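Local atomic coordinates of CurJ (Moorea producens 3L, PDB entry 5TZ6), a protein that serves as a dehydratase domain of a curacin polyketide synthase module, probably eliminating water, including vinylogously, from hydroxylated intermediates, and is here an inactive variant with bound ligand. Residues T6-S18 and F26-L38. The protein carries 1 engineered substitution. Residues are numbered along the deposited sequence; the frame is centred on the assembly and turned at random.
Sequences TKLHPLINQKFQS and FESYFSTENLPFL
Asn13, just ahead of strand 14-16, reaches over to Tyr29, its OD1 taking the backbone N-H of Tyr29 at 3.2 Å, with the donor standing well above the carbonyl plane. Asn13 CG sits 3.5 Å from CD2 of the Tyr29 ring, the amide and ring planes 57° apart. Having CG anti to its own carbonyl carbon (chi1 -71°) puts the Asn13 amide against Tyr29 of strand 24-30. An alanine here would probably leave the Tyr29 N-H without this acceptor and its ring without the amide beside it. The backbone bulges at the same place: Asn13 N lies 2.8 Å from Glu27 O and Gln14 N converges on the same oxygen, while Glu27 N returns a bond to Gln14 O.

Beyond the bulge, the Lys15 chain and the Phe26 ring keep company in the same direction. The extended lysine lays its methylenes along the ring, Lys15 CD 3.4 Å from Phe26 CE2, before its amine goes on to Leu64 O. Ile12 brings CG2 to the edge of that ring, near its plane; helix 51-65 touches both Ile12 and Phe26. On the sheet face opposite Lys15 and Phe26, Gln14 and Glu27 also lie alongside each other, Gln14 CG to Glu27 CB 3.9 Å, with Phe16 of the second subunit packing on both.

At the open end of the hairpin, where His9 to Ile12 make a type I turn, Leu11 and Leu35 meet nearly perpendicular, Leu11 CD2 to Leu35 CD1 4.0 Å, while Leu11 CD2 also meets the edge of Phe37. Leu35 CD1 in turn covers one face of the Phe30 ring. This packing holds the turn to the segment following strand 24-30.

The Gln14-Glu27 and Lys15-Phe26 pairs make strands 14-16 and 24-30 an antiparallel beta hairpin with a classic bulge, at the edge of a double-hotdog dehydratase fold.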
loop_
_atom_site.group_PDB
_atom_site.type_symbol
_atom_site.label_atom_id
_atom_site.label_comp_id
_atom_site.label_asym_id
_atom_site.label_seq_id
_atom_site.Cartn_x
_atom_site.Cartn_y
_atom_site.Cartn_z
ATOM N N THR A 6 7.686 6.733 9.837
ATOM C CA THR A 6 6.404 6.652 9.146
ATOM C C THR A 6 5.771 5.274 9.336
ATOM O O THR A 6 5.825 4.416 8.453
ATOM C CB THR A 6 6.556 6.958 7.644
ATOM O OG1 THR A 6 7.718 6.296 7.133
ATOM C CG2 THR A 6 6.691 8.458 7.420
ATOM N N LYS A 7 5.166 5.083 10.506
ATOM C CA LYS A 7 4.498 3.842 10.879
ATOM C C LYS A 7 3.085 4.187 11.326
ATOM O O LYS A 7 2.908 4.918 12.305
ATOM C CB LYS A 7 5.259 3.139 12.009
ATOM C CG LYS A 7 5.154 1.622 12.066
ATOM C CD LYS A 7 6.123 1.092 13.123
ATOM C CE LYS A 7 6.102 -0.421 13.247
ATOM N NZ LYS A 7 7.116 -0.894 14.235
ATOM N N LEU A 8 2.082 3.667 10.613
ATOM C CA LEU A 8 0.704 4.012 10.948
ATOM C C LEU A 8 0.318 3.474 12.320
ATOM O O LEU A 8 -0.437 4.121 13.056
ATOM C CB LEU A 8 -0.252 3.478 9.879
ATOM C CG LEU A 8 0.034 3.893 8.432
ATOM C CD1 LEU A 8 -0.967 3.258 7.474
ATOM C CD2 LEU A 8 0.031 5.410 8.290
ATOM N N HIS A 9 0.843 2.304 12.684
ATOM C CA HIS A 9 0.517 1.614 13.920
ATOM C C HIS A 9 1.635 0.610 14.123
ATOM O O HIS A 9 2.070 -0.006 13.141
ATOM C CB HIS A 9 -0.846 0.915 13.819
ATOM C CG HIS A 9 -1.391 0.431 15.130
ATOM N ND1 HIS A 9 -0.863 -0.648 15.808
ATOM C CD2 HIS A 9 -2.433 0.869 15.876
ATOM C CE1 HIS A 9 -1.551 -0.847 16.920
ATOM N NE2 HIS A 9 -2.508 0.061 16.984
ATOM N N PRO A 10 2.133 0.418 15.348
ATOM C CA PRO A 10 3.284 -0.484 15.536
ATOM C C PRO A 10 3.099 -1.836 14.856
ATOM O O PRO A 10 4.079 -2.527 14.560
ATOM C CB PRO A 10 3.390 -0.622 17.065
ATOM C CG PRO A 10 2.154 0.051 17.638
ATOM C CD PRO A 10 1.703 1.044 16.610
ATOM N N LEU A 11 1.850 -2.210 14.581
ATOM C CA LEU A 11 1.533 -3.475 13.934
ATOM C C LEU A 11 1.226 -3.334 12.449
ATOM O O LEU A 11 1.011 -4.348 11.780
ATOM C CB LEU A 11 0.336 -4.127 14.627
ATOM C CG LEU A 11 0.551 -4.628 16.050
ATOM C CD1 LEU A 11 -0.750 -5.178 16.605
ATOM C CD2 LEU A 11 1.654 -5.681 16.088
ATOM N N ILE A 12 1.199 -2.115 11.914
ATOM C CA ILE A 12 0.727 -1.881 10.552
ATOM C C ILE A 12 1.668 -0.891 9.882
ATOM O O ILE A 12 1.773 0.261 10.318
ATOM C CB ILE A 12 -0.718 -1.354 10.522
ATOM C CG1 ILE A 12 -1.681 -2.447 10.983
ATOM C CG2 ILE A 12 -1.080 -0.860 9.127
ATOM C CD1 ILE A 12 -3.111 -1.983 11.106
ATOM N N ASN A 13 2.340 -1.329 8.818
ATOM C CA ASN A 13 3.280 -0.442 8.148
ATOM C C ASN A 13 2.570 0.519 7.202
ATOM O O ASN A 13 2.801 1.731 7.257
ATOM C CB ASN A 13 4.340 -1.262 7.409
ATOM C CG ASN A 13 5.304 -1.958 8.360
ATOM O OD1 ASN A 13 4.977 -2.986 8.959
ATOM N ND2 ASN A 13 6.497 -1.387 8.516
ATOM N N GLN A 14 1.694 0.018 6.334
ATOM C CA GLN A 14 1.017 0.930 5.421
ATOM C C GLN A 14 -0.420 0.488 5.210
ATOM O O GLN A 14 -0.775 -0.672 5.411
ATOM C CB GLN A 14 1.724 1.053 4.063
ATOM C CG GLN A 14 1.536 -0.125 3.131
ATOM C CD GLN A 14 2.169 0.111 1.770
ATOM O OE1 GLN A 14 1.501 0.016 0.738
ATOM N NE2 GLN A 14 3.458 0.437 1.763
ATOM N N LYS A 15 -1.247 1.449 4.817
ATOM C CA LYS A 15 -2.628 1.219 4.426
ATOM C C LYS A 15 -2.797 1.622 2.969
ATOM O O LYS A 15 -2.221 2.620 2.522
ATOM C CB LYS A 15 -3.584 2.024 5.314
ATOM C CG LYS A 15 -4.908 2.374 4.665
ATOM C CD LYS A 15 -5.839 3.049 5.661
ATOM C CE LYS A 15 -7.219 3.292 5.059
ATOM N NZ LYS A 15 -8.128 3.988 6.010
ATOM N N PHE A 16 -3.579 0.845 2.226
ATOM C CA PHE A 16 -3.826 1.152 0.827
ATOM C C PHE A 16 -5.297 0.978 0.498
ATOM O O PHE A 16 -5.901 -0.046 0.835
ATOM C CB PHE A 16 -3.000 0.272 -0.113
ATOM C CG PHE A 16 -3.218 0.596 -1.557
ATOM C CD1 PHE A 16 -2.620 1.706 -2.128
ATOM C CD2 PHE A 16 -4.066 -0.175 -2.331
ATOM C CE1 PHE A 16 -2.837 2.025 -3.457
ATOM C CE2 PHE A 16 -4.289 0.136 -3.659
ATOM C CZ PHE A 16 -3.674 1.240 -4.223
ATOM N N GLN A 17 -5.854 1.977 -0.180
ATOM C CA GLN A 17 -7.164 1.857 -0.794
ATOM C C GLN A 17 -7.184 2.710 -2.051
ATOM O O GLN A 17 -6.356 3.607 -2.229
ATOM C CB GLN A 17 -8.286 2.249 0.173
ATOM C CG GLN A 17 -8.262 3.683 0.640
ATOM C CD GLN A 17 -9.363 3.964 1.639
ATOM O OE1 GLN A 17 -9.099 4.258 2.806
ATOM N NE2 GLN A 17 -10.609 3.876 1.186
ATOM N N SER A 18 -8.141 2.406 -2.931
ATOM C CA SER A 18 -8.198 2.998 -4.258
ATOM C C SER A 18 -9.635 3.049 -4.747
ATOM O O SER A 18 -10.410 2.119 -4.473
ATOM C CB SER A 18 -7.342 2.208 -5.256
ATOM O OG SER A 18 -7.479 2.715 -6.573
ATOM N N PHE A 26 -4.409 -3.441 4.568
ATOM C CA PHE A 26 -3.361 -3.051 5.500
ATOM C C PHE A 26 -2.200 -4.029 5.384
ATOM O O PHE A 26 -2.407 -5.239 5.246
ATOM C CB PHE A 26 -3.886 -2.983 6.934
ATOM C CG PHE A 26 -4.953 -1.942 7.129
ATOM C CD1 PHE A 26 -6.288 -2.238 6.906
ATOM C CD2 PHE A 26 -4.614 -0.655 7.510
ATOM C CE1 PHE A 26 -7.268 -1.268 7.076
ATOM C CE2 PHE A 26 -5.591 0.320 7.680
ATOM C CZ PHE A 26 -6.920 0.010 7.465
ATOM N N GLU A 27 -0.982 -3.498 5.404
ATOM C CA GLU A 27 0.219 -4.275 5.146
ATOM C C GLU A 27 1.228 -4.061 6.261
ATOM O O GLU A 27 1.449 -2.929 6.716
ATOM C CB GLU A 27 0.853 -3.904 3.798
ATOM C CG GLU A 27 2.012 -4.806 3.406
ATOM C CD GLU A 27 2.503 -4.550 1.994
ATOM O OE1 GLU A 27 1.926 -5.129 1.048
ATOM O OE2 GLU A 27 3.470 -3.775 1.830
ATOM N N SER A 28 1.853 -5.162 6.670
ATOM C CA SER A 28 2.683 -5.231 7.860
ATOM C C SER A 28 3.754 -6.281 7.617
ATOM O O SER A 28 3.522 -7.256 6.898
ATOM C CB SER A 28 1.853 -5.578 9.097
ATOM O OG SER A 28 2.558 -5.258 10.282
ATOM N N TYR A 29 4.933 -6.075 8.201
ATOM C CA TYR A 29 6.079 -6.957 7.974
ATOM C C TYR A 29 6.430 -7.651 9.287
ATOM O O TYR A 29 7.041 -7.051 10.177
ATOM C CB TYR A 29 7.256 -6.172 7.409
ATOM C CG TYR A 29 6.902 -5.441 6.137
ATOM C CD1 TYR A 29 6.575 -6.135 4.980
ATOM C CD2 TYR A 29 6.885 -4.054 6.096
ATOM C CE1 TYR A 29 6.240 -5.467 3.814
ATOM C CE2 TYR A 29 6.553 -3.378 4.938
ATOM C CZ TYR A 29 6.231 -4.088 3.801
ATOM O OH TYR A 29 5.901 -3.407 2.648
ATOM N N PHE A 30 6.063 -8.926 9.391
ATOM C CA PHE A 30 6.171 -9.671 10.640
ATOM C C PHE A 30 7.525 -10.364 10.728
ATOM O O PHE A 30 7.885 -11.167 9.853
ATOM C CB PHE A 30 5.032 -10.682 10.758
ATOM C CG PHE A 30 3.797 -10.129 11.415
ATOM C CD1 PHE A 30 3.221 -8.961 10.961
ATOM C CD2 PHE A 30 3.205 -10.788 12.475
ATOM C CE1 PHE A 30 2.086 -8.450 11.563
ATOM C CE2 PHE A 30 2.070 -10.289 13.079
ATOM C CZ PHE A 30 1.508 -9.117 12.620
ATOM N N SER A 31 8.268 -10.043 11.784
ATOM C CA SER A 31 9.583 -10.609 12.049
ATOM C C SER A 31 9.954 -10.284 13.486
ATOM O O SER A 31 9.386 -9.377 14.102
ATOM C CB SER A 31 10.642 -10.058 11.090
ATOM O OG SER A 31 10.937 -8.705 11.389
ATOM N N THR A 32 10.918 -11.041 14.014
ATOM C CA THR A 32 11.353 -10.821 15.389
ATOM C C THR A 32 12.027 -9.464 15.548
ATOM O O THR A 32 11.952 -8.859 16.624
ATOM C CB THR A 32 12.291 -11.942 15.836
ATOM O OG1 THR A 32 13.366 -12.071 14.898
ATOM C CG2 THR A 32 11.539 -13.259 15.932
ATOM N N GLU A 33 12.688 -8.972 14.498
ATOM C CA GLU A 33 13.321 -7.660 14.585
ATOM C C GLU A 33 12.286 -6.539 14.633
ATOM O O GLU A 33 12.430 -5.593 15.416
ATOM C CB GLU A 33 14.276 -7.462 13.409
ATOM C CG GLU A 33 14.876 -6.068 13.328
ATOM C CD GLU A 33 16.026 -5.983 12.343
ATOM O OE1 GLU A 33 16.673 -7.024 12.096
ATOM O OE2 GLU A 33 16.285 -4.879 11.817
ATOM N N ASN A 34 11.233 -6.624 13.813
ATOM C CA ASN A 34 10.208 -5.584 13.829
ATOM C C ASN A 34 9.313 -5.698 15.054
ATOM O O ASN A 34 8.891 -4.681 15.614
ATOM C CB ASN A 34 9.354 -5.651 12.565
ATOM C CG ASN A 34 10.159 -5.438 11.312
ATOM O OD1 ASN A 34 11.296 -4.969 11.365
ATOM N ND2 ASN A 34 9.575 -5.779 10.172
ATOM N N LEU A 35 9.017 -6.923 15.481
ATOM C CA LEU A 35 8.139 -7.176 16.622
ATOM C C LEU A 35 8.883 -8.072 17.601
ATOM O O LEU A 35 8.779 -9.307 17.538
ATOM C CB LEU A 35 6.824 -7.803 16.166
ATOM C CG LEU A 35 6.078 -6.944 15.146
ATOM C CD1 LEU A 35 4.822 -7.645 14.666
ATOM C CD2 LEU A 35 5.750 -5.594 15.766
ATOM N N PRO A 36 9.629 -7.481 18.536
ATOM C CA PRO A 36 10.493 -8.298 19.403
ATOM C C PRO A 36 9.733 -9.325 20.221
ATOM O O PRO A 36 10.194 -10.465 20.344
ATOM C CB PRO A 36 11.183 -7.252 20.290
ATOM C CG PRO A 36 11.104 -5.979 19.507
ATOM C CD PRO A 36 9.793 -6.041 18.783
ATOM N N PHE A 37 8.574 -8.961 20.775
ATOM C CA PHE A 37 7.844 -9.887 21.633
ATOM C C PHE A 37 7.467 -11.176 20.910
ATOM O O PHE A 37 7.173 -12.180 21.569
ATOM C CB PHE A 37 6.569 -9.230 22.162
ATOM C CG PHE A 37 5.627 -8.773 21.071
ATOM C CD1 PHE A 37 4.739 -9.660 20.482
ATOM C CD2 PHE A 37 5.631 -7.457 20.637
ATOM C CE1 PHE A 37 3.878 -9.244 19.485
ATOM C CE2 PHE A 37 4.770 -7.039 19.641
ATOM C CZ PHE A 37 3.896 -7.934 19.064
ATOM N N LEU A 38 7.469 -11.174 19.575
ATOM C CA LEU A 38 7.190 -12.403 18.840
ATOM C C LEU A 38 8.181 -13.507 19.192
ATOM O O LEU A 38 7.853 -14.695 19.088
ATOM C CB LEU A 38 7.215 -12.127 17.338
ATOM C CG LEU A 38 5.963 -11.477 16.741
ATOM C CD1 LEU A 38 6.169 -11.182 15.266
ATOM C CD2 LEU A 38 4.761 -12.375 16.946
#